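Protein prgH (Salmonella enterica subsp. enterica serovar Typhimurium, PDB 4G2S) probably serves as a structural component of the type III secretion system basal body used in cell invasion, the crystallised fragment being its FHA-type domain. Local coordinates at residues A[28-33]-A[50-55]; A[61-66]-A[74-79]; A[6-11]-A[103-108]. All blocks are in the same frame, centred on the assembly; numbering follows the deposited sequence.

Contact 1 of 3, residues A[28-33]-A[50-55]; sequences TLFVVG and DSFFIP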
ATOM      1  N   THR A  28      14.242 -15.753  14.205  1.00 30.96           N
ATOM      2  CA  THR A  28      13.290 -14.724  13.805  1.00 31.27           C
ATOM      3  C   THR A  28      13.989 -13.368  13.833  1.00 32.70           C
ATOM      4  O   THR A  28      14.582 -13.018  14.829  1.00 29.78           O
ATOM      5  CB  THR A  28      12.060 -14.722  14.742  1.00 28.52           C
ATOM      6  OG1 THR A  28      11.527 -16.060  14.779  1.00 30.12           O
ATOM      7  CG2 THR A  28      10.989 -13.832  14.206  1.00 30.12           C
ATOM      8  N   LEU A  29      13.893 -12.661  12.714  1.00 23.08           N
ATOM      9  CA  LEU A  29      14.358 -11.256  12.538  1.00 21.72           C
ATOM     10  C   LEU A  29      13.313 -10.192  12.859  1.00 20.92           C
ATOM     11  O   LEU A  29      12.149 -10.247  12.398  1.00 23.38           O
ATOM     12  CB  LEU A  29      14.817 -11.037  11.136  1.00 21.84           C
ATOM     13  CG  LEU A  29      15.449  -9.645  10.741  1.00 21.61           C
ATOM     14  CD1 LEU A  29      16.709  -9.453  11.529  1.00 22.02           C
ATOM     15  CD2 LEU A  29      15.743  -9.621   9.190  1.00 22.66           C
ATOM     16  N   PHE A  30      13.768  -9.221  13.621  1.00 19.48           N
ATOM     17  CA  PHE A  30      13.065  -8.019  13.957  1.00 19.51           C
ATOM     18  C   PHE A  30      13.841  -6.840  13.380  1.00 21.32           C
ATOM     19  O   PHE A  30      14.951  -6.525  13.790  1.00 20.74           O
ATOM     20  CB  PHE A  30      12.877  -7.898  15.477  1.00 21.22           C
ATOM     21  CG  PHE A  30      11.956  -8.933  16.018  1.00 21.41           C
ATOM     22  CD1 PHE A  30      12.444 -10.200  16.299  1.00 22.90           C
ATOM     23  CD2 PHE A  30      10.619  -8.700  16.120  1.00 22.67           C
ATOM     24  CE1 PHE A  30      11.592 -11.201  16.766  1.00 24.36           C
ATOM     25  CE2 PHE A  30       9.734  -9.704  16.608  1.00 24.31           C
ATOM     26  CZ  PHE A  30      10.241 -10.939  16.924  1.00 24.90           C
ATOM     27  N   VAL A  31      13.212  -6.139  12.438  1.00 21.38           N
ATOM     28  CA  VAL A  31      13.769  -4.928  11.865  1.00 22.72           C
ATOM     29  C   VAL A  31      13.047  -3.807  12.581  1.00 22.35           C
ATOM     30  O   VAL A  31      11.798  -3.804  12.604  1.00 21.55           O
ATOM     31  CB  VAL A  31      13.493  -4.789  10.354  1.00 24.42           C
ATOM     32  CG1 VAL A  31      14.012  -3.414   9.841  1.00 26.73           C
ATOM     33  CG2 VAL A  31      14.092  -5.949   9.578  1.00 24.89           C
ATOM     34  N   VAL A  32      13.834  -2.902  13.193  1.00 23.22           N
ATOM     35  CA  VAL A  32      13.365  -1.897  14.098  1.00 23.39           C
ATOM     36  C   VAL A  32      13.923  -0.522  13.644  1.00 27.24           C
ATOM     37  O   VAL A  32      15.145  -0.260  13.600  1.00 28.12           O
ATOM     38  CB  VAL A  32      13.815  -2.131  15.537  1.00 25.52           C
ATOM     39  CG1 VAL A  32      13.112  -1.205  16.493  1.00 27.50           C
ATOM     40  CG2 VAL A  32      13.646  -3.552  16.019  1.00 22.76           C
ATOM     41  N   GLY A  33      13.021   0.365  13.275  1.00 29.48           N
ATOM     42  CA  GLY A  33      13.453   1.634  12.734  1.00 34.17           C
ATOM     43  C   GLY A  33      12.360   2.485  12.126  1.00 37.88           C
ATOM     44  O   GLY A  33      11.169   2.340  12.419  1.00 34.73           O
ATOM     45  N   ASP A  50       9.106 -15.207   9.428  1.00 44.12           N
ATOM     46  CA  ASP A  50      10.365 -15.279  10.186  1.00 40.79           C
ATOM     47  C   ASP A  50      11.021 -13.895  10.312  1.00 36.04           C
ATOM     48  O   ASP A  50      12.168 -13.780  10.770  1.00 35.20           O
ATOM     49  CB  ASP A  50      11.330 -16.232   9.535  1.00 43.68           C
ATOM     50  CG  ASP A  50      11.712 -15.799   8.118  1.00 46.50           C
ATOM     51  OD1 ASP A  50      11.209 -14.756   7.666  1.00 44.80           O
ATOM     52  OD2 ASP A  50      12.501 -16.483   7.470  1.00 49.81           O
ATOM     53  N   SER A  51      10.247 -12.882   9.946  1.00 35.85           N
ATOM     54  CA  SER A  51      10.626 -11.447   9.965  1.00 33.17           C
ATOM     55  C   SER A  51       9.503 -10.544  10.411  1.00 30.58           C
ATOM     56  O   SER A  51       8.375 -10.733   9.929  1.00 31.40           O
ATOM     57  CB  SER A  51      10.889 -11.002   8.533  1.00 36.78           C
ATOM     58  OG  SER A  51      12.260 -10.866   8.400  1.00 48.23           O
ATOM     59  N   PHE A  52       9.784  -9.541  11.232  1.00 23.68           N
ATOM     60  CA  PHE A  52       8.792  -8.519  11.654  1.00 24.20           C
ATOM     61  C   PHE A  52       9.373  -7.104  11.628  1.00 23.82           C
ATOM     62  O   PHE A  52      10.555  -6.928  11.910  1.00 23.77           O
ATOM     63  CB  PHE A  52       8.238  -8.850  13.042  1.00 22.75           C
ATOM     64  CG  PHE A  52       7.519 -10.234  13.077  1.00 24.40           C
ATOM     65  CD1 PHE A  52       6.294 -10.349  12.507  1.00 28.41           C
ATOM     66  CD2 PHE A  52       8.104 -11.365  13.640  1.00 25.23           C
ATOM     67  CE1 PHE A  52       5.612 -11.558  12.456  1.00 31.98           C
ATOM     68  CE2 PHE A  52       7.424 -12.583  13.678  1.00 29.66           C
ATOM     69  CZ  PHE A  52       6.181 -12.692  13.042  1.00 32.27           C
ATOM     70  N   PHE A  53       8.570  -6.109  11.279  1.00 22.62           N
ATOM     71  CA  PHE A  53       9.020  -4.741  11.316  1.00 25.26           C
ATOM     72  C   PHE A  53       8.378  -4.078  12.488  1.00 23.34           C
ATOM     73  O   PHE A  53       7.175  -4.157  12.632  1.00 26.79           O
ATOM     74  CB  PHE A  53       8.611  -3.924  10.077  1.00 30.08           C
ATOM     75  CG  PHE A  53       8.908  -2.479  10.222  1.00 34.33           C
ATOM     76  CD1 PHE A  53      10.184  -2.013   9.998  1.00 37.38           C
ATOM     77  CD2 PHE A  53       7.912  -1.575  10.641  1.00 39.62           C
ATOM     78  CE1 PHE A  53      10.460  -0.668  10.145  1.00 41.60           C
ATOM     79  CE2 PHE A  53       8.186  -0.237  10.799  1.00 40.83           C
ATOM     80  CZ  PHE A  53       9.471   0.218  10.547  1.00 40.26           C
ATOM     81  N   ILE A  54       9.159  -3.401  13.317  1.00 21.96           N
ATOM     82  CA  ILE A  54       8.677  -2.615  14.430  1.00 22.51           C
ATOM     83  C   ILE A  54       9.110  -1.165  14.196  1.00 23.34           C
ATOM     84  O   ILE A  54      10.287  -0.913  14.021  1.00 23.64           O
ATOM     85  CB  ILE A  54       9.371  -3.080  15.756  1.00 24.64           C
ATOM     86  CG1 ILE A  54       9.060  -4.552  15.960  1.00 27.00           C
ATOM     87  CG2 ILE A  54       8.913  -2.264  16.953  1.00 26.93           C
ATOM     88  CD1 ILE A  54       9.808  -5.191  17.108  1.00 32.11           C
ATOM     89  N   PRO A  55       8.168  -0.210  14.222  1.00 24.87           N
ATOM     90  CA  PRO A  55       8.520   1.210  14.083  1.00 26.88           C
ATOM     91  C   PRO A  55       9.077   1.805  15.381  1.00 27.42           C
ATOM     92  O   PRO A  55       8.590   1.501  16.485  1.00 26.98           O
ATOM     93  CB  PRO A  55       7.196   1.856  13.710  1.00 30.94           C
ATOM     94  CG  PRO A  55       6.183   1.055  14.417  1.00 32.37           C
ATOM     95  CD  PRO A  55       6.717  -0.390  14.331  1.00 28.20           C
TER
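L29 and S51 lie abreast at the start of a parallel strand pair whose short axes approach to 4.7 Å at 21°, and the two strands close a beta-alpha-beta unit through helix 35-41 in this FHA-type fold. Five backbone hydrogen bonds alternate along the pair, from L29 N to D50 O (2.8 Å) through F52 N to L29 O and onward to G33 N to I54 O (3.1 Å).

One face carries F30, F52, V32 and I54. The rings of F30 and F52 form an oblique pair, with centroids 5.6 Å apart and planes at 35°. As bridge partners on one face, with CG in both beside the backbone N, the two side chains lie side by side and run the same way. T28 CG2 comes up at the edge of the F52 ring, near its plane, while I54 CD1 reaches F30 CD2 at 3.7 Å. Beyond this face, F30 meets V9 and I54 meets L11 of strand 7-11.

On the other face V31 and F53 pack on A37 of helix 35-41. With CG anti to the backbone N (chi1 172°), F53 sends its ring along the partner strand, and its CZ atom ends 3.3 Å from G33 O.

Contact 2 of 3, residues A[61-66]-A[74-79]; sequences VNFEIQ and IILHEL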
ATOM      1  N   VAL A  61      17.490  -0.848  16.831  1.00 24.64           N
ATOM      2  CA  VAL A  61      18.536  -1.771  16.440  1.00 24.73           C
ATOM      3  C   VAL A  61      17.860  -3.091  15.973  1.00 20.80           C
ATOM      4  O   VAL A  61      17.023  -3.582  16.705  1.00 20.12           O
ATOM      5  CB  VAL A  61      19.419  -2.145  17.625  1.00 26.45           C
ATOM      6  CG1 VAL A  61      20.444  -3.198  17.210  1.00 27.94           C
ATOM      7  CG2 VAL A  61      20.167  -0.922  18.192  1.00 30.49           C
ATOM      8  N   ASN A  62      18.295  -3.638  14.843  1.00 21.03           N
ATOM      9  CA  ASN A  62      17.694  -4.918  14.350  1.00 19.37           C
ATOM     10  C   ASN A  62      18.233  -6.044  15.216  1.00 18.88           C
ATOM     11  O   ASN A  62      19.404  -5.950  15.724  1.00 21.47           O
ATOM     12  CB  ASN A  62      18.066  -5.138  12.907  1.00 19.52           C
ATOM     13  CG  ASN A  62      17.437  -4.066  11.940  1.00 21.10           C
ATOM     14  OD1 ASN A  62      16.696  -3.137  12.382  1.00 22.82           O
ATOM     15  ND2 ASN A  62      17.672  -4.235  10.651  1.00 22.40           N
ATOM     16  N   PHE A  63      17.435  -7.058  15.386  1.00 18.50           N
ATOM     17  CA  PHE A  63      17.912  -8.174  16.158  1.00 19.95           C
ATOM     18  C   PHE A  63      17.285  -9.491  15.710  1.00 21.74           C
ATOM     19  O   PHE A  63      16.232  -9.463  15.083  1.00 21.29           O
ATOM     20  CB  PHE A  63      17.695  -7.923  17.653  1.00 20.16           C
ATOM     21  CG  PHE A  63      16.261  -7.807  18.067  1.00 19.45           C
ATOM     22  CD1 PHE A  63      15.544  -8.873  18.505  1.00 20.80           C
ATOM     23  CD2 PHE A  63      15.648  -6.553  18.070  1.00 20.50           C
ATOM     24  CE1 PHE A  63      14.230  -8.756  18.964  1.00 23.20           C
ATOM     25  CE2 PHE A  63      14.349  -6.412  18.511  1.00 23.17           C
ATOM     26  CZ  PHE A  63      13.597  -7.515  18.917  1.00 22.07           C
ATOM     27  N   GLU A  64      17.936 -10.620  16.038  1.00 21.86           N
ATOM     28  CA  GLU A  64      17.365 -11.942  15.829  1.00 23.64           C
ATOM     29  C   GLU A  64      17.192 -12.617  17.140  1.00 22.96           C
ATOM     30  O   GLU A  64      18.069 -12.586  18.002  1.00 23.47           O
ATOM     31  CB  GLU A  64      18.211 -12.831  14.905  1.00 28.55           C
ATOM     32  CG  GLU A  64      18.706 -12.155  13.630  1.00 32.61           C
ATOM     33  CD  GLU A  64      19.308 -13.153  12.645  1.00 37.13           C
ATOM     34  OE1 GLU A  64      19.423 -12.855  11.449  1.00 34.69           O
ATOM     35  OE2 GLU A  64      19.563 -14.320  13.049  1.00 42.10           O
ATOM     36  N   ILE A  65      16.073 -13.293  17.263  1.00 25.61           N
ATOM     37  CA  ILE A  65      15.848 -14.256  18.332  1.00 28.25           C
ATOM     38  C   ILE A  65      15.983 -15.680  17.817  1.00 28.97           C
ATOM     39  O   ILE A  65      15.399 -16.080  16.772  1.00 28.97           O
ATOM     40  CB  ILE A  65      14.504 -14.007  19.046  1.00 29.19           C
ATOM     41  CG1 ILE A  65      14.550 -12.595  19.633  1.00 27.34           C
ATOM     42  CG2 ILE A  65      14.271 -15.082  20.114  1.00 32.87           C
ATOM     43  CD1 ILE A  65      13.523 -12.321  20.684  1.00 32.89           C
ATOM     44  N   GLN A  66      16.827 -16.441  18.533  1.00 31.13           N
ATOM     45  CA  GLN A  66      17.080 -17.840  18.183  1.00 31.44           C
ATOM     46  C   GLN A  66      16.580 -18.778  19.275  1.00 32.08           C
ATOM     47  O   GLN A  66      17.021 -18.664  20.405  1.00 33.90           O
ATOM     48  CB  GLN A  66      18.574 -18.096  18.014  1.00 34.98           C
ATOM     49  CG  GLN A  66      18.861 -19.447  17.427  1.00 37.49           C
ATOM     50  CD  GLN A  66      20.333 -19.677  17.106  1.00 44.49           C
ATOM     51  OE1 GLN A  66      21.143 -18.757  17.090  1.00 44.80           O
ATOM     52  NE2 GLN A  66      20.668 -20.921  16.806  1.00 49.97           N
ATOM     53  N   ILE A  74      17.589 -19.660  24.896  1.00 44.04           N
ATOM     54  CA  ILE A  74      17.179 -18.502  24.061  1.00 38.86           C
ATOM     55  C   ILE A  74      18.269 -17.457  23.913  1.00 37.24           C
ATOM     56  O   ILE A  74      18.729 -16.851  24.913  1.00 39.25           O
ATOM     57  CB  ILE A  74      15.873 -17.762  24.541  1.00 39.80           C
ATOM     58  CG1 ILE A  74      14.678 -18.718  24.588  1.00 41.03           C
ATOM     59  CG2 ILE A  74      15.511 -16.646  23.571  1.00 36.83           C
ATOM     60  CD1 ILE A  74      13.541 -18.213  25.445  1.00 43.79           C
ATOM     61  N   ILE A  75      18.609 -17.194  22.652  1.00 32.89           N
ATOM     62  CA  ILE A  75      19.714 -16.336  22.291  1.00 31.28           C
ATOM     63  C   ILE A  75      19.214 -15.136  21.481  1.00 30.15           C
ATOM     64  O   ILE A  75      18.503 -15.313  20.528  1.00 26.26           O
ATOM     65  CB  ILE A  75      20.769 -17.106  21.471  1.00 31.53           C
ATOM     66  CG1 ILE A  75      21.310 -18.245  22.313  1.00 35.32           C
ATOM     67  CG2 ILE A  75      21.949 -16.175  21.104  1.00 31.18           C
ATOM     68  CD1 ILE A  75      22.120 -17.819  23.508  1.00 36.71           C
ATOM     69  N   LEU A  76      19.586 -13.942  21.908  1.00 28.24           N
ATOM     70  CA  LEU A  76      19.290 -12.780  21.130  1.00 27.01           C
ATOM     71  C   LEU A  76      20.574 -12.315  20.438  1.00 26.16           C
ATOM     72  O   LEU A  76      21.638 -12.221  21.085  1.00 26.16           O
ATOM     73  CB  LEU A  76      18.676 -11.743  22.016  1.00 29.15           C
ATOM     74  CG  LEU A  76      18.101 -10.475  21.309  1.00 30.08           C
ATOM     75  CD1 LEU A  76      16.921 -10.032  22.085  1.00 31.99           C
ATOM     76  CD2 LEU A  76      19.208  -9.462  21.289  1.00 30.91           C
ATOM     77  N   HIS A  77      20.499 -12.159  19.113  1.00 23.42           N
ATOM     78  CA  HIS A  77      21.612 -11.595  18.354  1.00 24.59           C
ATOM     79  C   HIS A  77      21.285 -10.188  18.017  1.00 22.96           C
ATOM     80  O   HIS A  77      20.351  -9.946  17.230  1.00 22.93           O
ATOM     81  CB  HIS A  77      21.822 -12.371  17.096  1.00 26.10           C
ATOM     82  CG  HIS A  77      21.994 -13.802  17.313  1.00 28.37           C
ATOM     83  ND1 HIS A  77      23.162 -14.327  17.664  1.00 28.73           N
ATOM     84  CD2 HIS A  77      21.117 -14.867  17.164  1.00 30.86           C
ATOM     85  CE1 HIS A  77      23.046 -15.668  17.751  1.00 29.66           C
ATOM     86  NE2 HIS A  77      21.807 -15.997  17.454  1.00 29.89           N
ATOM     87  N   GLU A  78      22.004  -9.233  18.607  1.00 22.68           N
ATOM     88  CA  GLU A  78      21.909  -7.827  18.216  1.00 24.86           C
ATOM     89  C   GLU A  78      22.755  -7.535  17.023  1.00 25.26           C
ATOM     90  O   GLU A  78      23.967  -7.732  17.097  1.00 24.34           O
ATOM     91  CB  GLU A  78      22.465  -6.910  19.303  1.00 29.13           C
ATOM     92  CG  GLU A  78      21.637  -6.777  20.506  1.00 33.78           C
ATOM     93  CD  GLU A  78      21.939  -5.503  21.311  1.00 38.10           C
ATOM     94  OE1 GLU A  78      22.755  -4.606  20.957  1.00 39.20           O
ATOM     95  OE2 GLU A  78      21.255  -5.408  22.297  1.00 42.56           O
ATOM     96  N   LEU A  79      22.165  -6.964  15.959  1.00 23.70           N
ATOM     97  CA  LEU A  79      22.883  -6.733  14.680  1.00 24.82           C
ATOM     98  C   LEU A  79      23.565  -5.379  14.624  1.00 29.31           C
ATOM     99  O   LEU A  79      22.897  -4.357  14.713  1.00 26.45           O
ATOM    100  CB  LEU A  79      21.956  -6.884  13.498  1.00 25.01           C
ATOM    101  CG  LEU A  79      21.238  -8.256  13.488  1.00 23.03           C
ATOM    102  CD1 LEU A  79      20.348  -8.399  12.247  1.00 23.60           C
ATOM    103  CD2 LEU A  79      22.081  -9.481  13.642  1.00 24.79           C
TER
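Q66 and H77 make the side-chain hydrogen bond of this antiparallel pair: H77 NE2 donates to Q66 OE1 over 2.9 Å, with 164° at the hydrogen. The acceptor lies close to the imidazole plane and the donor sits in the carbonyl plane of the amide; the two flat groups are nearly coplanar, so the bond runs edge to edge, consistent with a proton on NE2. Q66 reaches the ring on an extended chain, its CG anti to the backbone N (chi1 -170°). I75 CG2 rests 3.5 Å above one face of the same imidazole, toward its rim, which together with the bond limits how the ring can turn.

On the opposite side of the sheet the contacts are apolar. F63 CD1 meets L76 CD1 at 4.0 Å, the two side chains crossing, and I65 CG2 touches I74 CG2 at the same separation.

The backbone fixes these positions. E64 and H77 exchange two bonds, of which H77 N to E64 O is 2.7 Å, and Q66 and I75 form a second hydrogen-bonded pair. L79 N to N62 O continues the pattern toward V61, and L79 CB packs against the same N62 carbonyl, 3.5 Å from N62 O. The axis of strand 63-66 runs at 165° to that of strand 74-79.

The polar ends find partners outside the pair: E64 OE1 bridges to R27 and to R10 of the third subunit, N62 ND2 bonds N17 O of that subunit, and E78 pairs with R87. This beta hairpin occupies the interior of the mixed sheet, strand 26-33 flanking 63-67 and strand 83-88 flanking 74-80, while strands 95-97 and 100-106 pack against F63, I65 and L76.

Contact 3 of 3, residues A[6-11]-A[103-108]; sequences PYIVRL and LIRPES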
ATOM      1  N   PRO A   6       5.799 -23.143  22.773  1.00 46.44           N
ATOM      2  CA  PRO A   6       6.600 -22.172  22.078  1.00 42.57           C
ATOM      3  C   PRO A   6       6.503 -20.800  22.769  1.00 38.99           C
ATOM      4  O   PRO A   6       5.867 -20.671  23.834  1.00 36.14           O
ATOM      5  CB  PRO A   6       5.970 -22.205  20.691  1.00 44.03           C
ATOM      6  CG  PRO A   6       4.515 -22.284  21.002  1.00 45.10           C
ATOM      7  CD  PRO A   6       4.398 -23.001  22.347  1.00 48.29           C
ATOM      8  N   TYR A   7       7.110 -19.779  22.155  1.00 36.77           N
ATOM      9  CA  TYR A   7       7.384 -18.567  22.835  1.00 35.46           C
ATOM     10  C   TYR A   7       6.837 -17.387  22.034  1.00 32.94           C
ATOM     11  O   TYR A   7       6.615 -17.475  20.842  1.00 33.63           O
ATOM     12  CB  TYR A   7       8.888 -18.400  23.026  1.00 38.11           C
ATOM     13  CG  TYR A   7       9.518 -19.480  23.872  1.00 38.51           C
ATOM     14  CD1 TYR A   7       9.457 -19.437  25.264  1.00 40.69           C
ATOM     15  CD2 TYR A   7      10.176 -20.563  23.271  1.00 42.70           C
ATOM     16  CE1 TYR A   7      10.000 -20.471  26.043  1.00 45.48           C
ATOM     17  CE2 TYR A   7      10.747 -21.561  24.042  1.00 45.32           C
ATOM     18  CZ  TYR A   7      10.664 -21.503  25.416  1.00 46.38           C
ATOM     19  OH  TYR A   7      11.230 -22.505  26.143  1.00 54.11           O
ATOM     20  N   ILE A   8       6.615 -16.288  22.731  1.00 31.88           N
ATOM     21  CA  ILE A   8       6.034 -15.108  22.127  1.00 30.08           C
ATOM     22  C   ILE A   8       6.931 -13.952  22.478  1.00 28.90           C
ATOM     23  O   ILE A   8       7.454 -13.898  23.616  1.00 30.23           O
ATOM     24  CB  ILE A   8       4.605 -14.904  22.689  1.00 32.69           C
ATOM     25  CG1 ILE A   8       3.676 -15.965  22.111  1.00 35.20           C
ATOM     26  CG2 ILE A   8       4.084 -13.530  22.381  1.00 30.54           C
ATOM     27  CD1 ILE A   8       2.283 -15.980  22.715  1.00 37.65           C
ATOM     28  N   VAL A   9       7.131 -13.026  21.529  1.00 25.75           N
ATOM     29  CA  VAL A   9       7.770 -11.776  21.872  1.00 26.40           C
ATOM     30  C   VAL A   9       6.683 -10.757  22.053  1.00 24.33           C
ATOM     31  O   VAL A   9       5.917 -10.534  21.106  1.00 26.82           O
ATOM     32  CB  VAL A   9       8.686 -11.245  20.773  1.00 27.22           C
ATOM     33  CG1 VAL A   9       9.353  -9.946  21.284  1.00 27.81           C
ATOM     34  CG2 VAL A   9       9.716 -12.277  20.491  1.00 31.62           C
ATOM     35  N   ARG A  10       6.682 -10.115  23.217  1.00 26.22           N
ATOM     36  CA  ARG A  10       5.842  -9.002  23.531  1.00 25.82           C
ATOM     37  C   ARG A  10       6.641  -7.694  23.590  1.00 24.92           C
ATOM     38  O   ARG A  10       7.696  -7.562  24.257  1.00 25.81           O
ATOM     39  CB  ARG A  10       5.099  -9.243  24.864  1.00 28.48           C
ATOM     40  CG  ARG A  10       4.094  -8.129  25.191  1.00 28.13           C
ATOM     41  CD  ARG A  10       3.595  -8.182  26.633  1.00 30.12           C
ATOM     42  NE  ARG A  10       2.590  -7.175  26.904  1.00 29.70           N
ATOM     43  CZ  ARG A  10       1.271  -7.318  26.774  1.00 32.45           C
ATOM     44  NH1 ARG A  10       0.708  -8.445  26.332  1.00 32.58           N
ATOM     45  NH2 ARG A  10       0.488  -6.294  27.104  1.00 33.88           N
ATOM     46  N   LEU A  11       6.096  -6.691  22.932  1.00 22.25           N
ATOM     47  CA  LEU A  11       6.683  -5.326  23.005  1.00 21.81           C
ATOM     48  C   LEU A  11       6.220  -4.641  24.270  1.00 22.84           C
ATOM     49  O   LEU A  11       5.035  -4.730  24.643  1.00 24.20           O
ATOM     50  CB  LEU A  11       6.266  -4.572  21.776  1.00 21.73           C
ATOM     51  CG  LEU A  11       6.737  -5.191  20.463  1.00 22.04           C
ATOM     52  CD1 LEU A  11       6.428  -4.169  19.370  1.00 23.51           C
ATOM     53  CD2 LEU A  11       8.150  -5.584  20.429  1.00 23.87           C
ATOM     54  N   LEU A 103       9.863  -8.439  25.829  1.00 27.41           N
ATOM     55  CA  LEU A 103       9.773  -9.425  26.849  1.00 30.03           C
ATOM     56  C   LEU A 103       9.474 -10.714  26.090  1.00 27.93           C
ATOM     57  O   LEU A 103       8.743 -10.643  25.125  1.00 28.91           O
ATOM     58  CB  LEU A 103       8.632  -9.026  27.816  1.00 31.89           C
ATOM     59  CG  LEU A 103       8.532 -10.057  28.930  1.00 35.87           C
ATOM     60  CD1 LEU A 103       8.273  -9.354  30.255  1.00 38.81           C
ATOM     61  CD2 LEU A 103       7.496 -11.132  28.645  1.00 36.13           C
ATOM     62  N   ILE A 104      10.138 -11.852  26.422  1.00 27.81           N
ATOM     63  CA  ILE A 104       9.884 -13.133  25.758  1.00 27.40           C
ATOM     64  C   ILE A 104       9.203 -14.028  26.818  1.00 28.92           C
ATOM     65  O   ILE A 104       9.750 -14.212  27.935  1.00 29.71           O
ATOM     66  CB  ILE A 104      11.180 -13.802  25.219  1.00 28.15           C
ATOM     67  CG1 ILE A 104      11.940 -12.870  24.259  1.00 30.37           C
ATOM     68  CG2 ILE A 104      10.847 -15.118  24.545  1.00 28.77           C
ATOM     69  CD1 ILE A 104      13.379 -13.298  23.952  1.00 32.62           C
ATOM     70  N   ARG A 105       8.021 -14.550  26.493  1.00 28.75           N
ATOM     71  CA  ARG A 105       7.251 -15.395  27.416  1.00 30.91           C
ATOM     72  C   ARG A 105       6.800 -16.704  26.747  1.00 32.57           C
ATOM     73  O   ARG A 105       6.594 -16.740  25.545  1.00 31.18           O
ATOM     74  CB  ARG A 105       6.011 -14.643  27.924  1.00 30.80           C
ATOM     75  CG  ARG A 105       4.996 -14.411  26.862  1.00 31.28           C
ATOM     76  CD  ARG A 105       3.842 -13.545  27.369  1.00 32.22           C
ATOM     77  NE  ARG A 105       2.743 -13.516  26.420  1.00 31.88           N
ATOM     78  CZ  ARG A 105       1.917 -14.514  26.182  1.00 35.44           C
ATOM     79  NH1 ARG A 105       2.022 -15.659  26.837  1.00 35.86           N
ATOM     80  NH2 ARG A 105       0.909 -14.335  25.353  1.00 37.69           N
ATOM     81  N   PRO A 106       6.591 -17.782  27.548  1.00 35.36           N
ATOM     82  CA  PRO A 106       5.848 -18.913  27.059  1.00 37.83           C
ATOM     83  C   PRO A 106       4.420 -18.538  26.706  1.00 38.48           C
ATOM     84  O   PRO A 106       3.804 -17.685  27.389  1.00 38.18           O
ATOM     85  CB  PRO A 106       5.815 -19.844  28.244  1.00 41.08           C
ATOM     86  CG  PRO A 106       6.975 -19.456  29.069  1.00 41.19           C
ATOM     87  CD  PRO A 106       7.028 -17.988  28.934  1.00 37.91           C
ATOM     88  N   GLU A 107       3.890 -19.176  25.686  1.00 40.96           N
ATOM     89  CA  GLU A 107       2.576 -18.814  25.209  1.00 45.17           C
ATOM     90  C   GLU A 107       1.543 -18.943  26.348  1.00 47.05           C
ATOM     91  O   GLU A 107       0.656 -18.102  26.510  1.00 44.19           O
ATOM     92  CB  GLU A 107       2.210 -19.683  24.027  1.00 51.82           C
ATOM     93  CG  GLU A 107       0.858 -19.359  23.404  1.00 56.74           C
ATOM     94  CD  GLU A 107       0.562 -20.273  22.228  1.00 63.57           C
ATOM     95  OE1 GLU A 107       1.245 -21.318  22.109  1.00 67.85           O
ATOM     96  OE2 GLU A 107      -0.329 -19.948  21.413  1.00 65.56           O
ATOM     97  N   SER A 108       1.722 -19.995  27.150  1.00 47.19           N
ATOM     98  CA  SER A 108       0.870 -20.315  28.278  1.00 50.69           C
ATOM     99  C   SER A 108       0.973 -19.378  29.489  1.00 50.57           C
ATOM    100  O   SER A 108       0.154 -19.463  30.389  1.00 51.93           O
ATOM    101  CB  SER A 108       1.255 -21.703  28.750  1.00 53.60           C
ATOM    102  OG  SER A 108       2.634 -21.679  29.105  1.00 50.92           O
TER
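P6 meets E107 where the two segments begin to pair: P6 O accepts the E107 backbone N at 3.1 Å, with the donor tilted from the carbonyl plane, and the carboxylate atom E107 OE1 crosses over to P6 CD at 3.6 Å.

At Y7, the next residue, the aromatic ring receives R105 O at its edge, near the ring plane, and Y7 CB packs on I104 CG2 at 4.1 Å. The phenol hydroxyl is hydrogen-bonded to A71 O, outside the pair.

I8 packs against both R105 and E107. Its CG1 branch stands beside the backbone N (chi1 -72°) and extends outward, setting CD1 over one face of the R105 guanidinium, 3.4 Å from R105 NH2; E107 CG touches the same methyl at 3.7 Å. The I8 and R105 side chains run alongside each other and point the same way, whereas E107 crosses I8. R105 NH1 donates to E107 O at 2.8 Å, approaching above the carbonyl plane, although that oxygen lies nearly in the guanidinium plane. R105 NH2 also forms a salt bridge with E20, so the group is held from both its own segment and strand 20-22.

The backbones join strand 7-11 to strand 100-106 within the four-stranded antiparallel sheet of the FHA-type domain, their short axes at 150°. I8 and R105 form one hydrogen-bonded pair, and R10 and L103 the next.

V9 turns to the other face beside I104, and V9 and I104 both reach I65 of strand 63-67. R10 follows with an extended side chain leading away from L103; its guanidinium bridges to E20 and, through NH2, to E64 OE1 of the second subunit. The L103 N to R10 O bond is 2.8 Å but bent, 136° at the hydrogen.

Overall arrangement
Contacts 1 and 2 share the five-stranded mixed sheet and have centres about 10 Å apart; strands 26-33 and 63-67 are neighbours in it, joined by probable hydrogen bonds such as F30 N to F63 O (2.9 Å). Along the chain contact 1 closes before contact 2 opens. Contact 3 pairs the first and last strands, enclosing both others in sequence, and belongs to the four-stranded antiparallel sheet, its centre about 15 Å from each. The two sheets meet through side chains, I65 CD1 reaching I104 CD1 at 3.4 Å and I54 CD1 reaching L11 CD2 at 3.7 Å, consistent with a beta-sandwich core that brings the chain ends together.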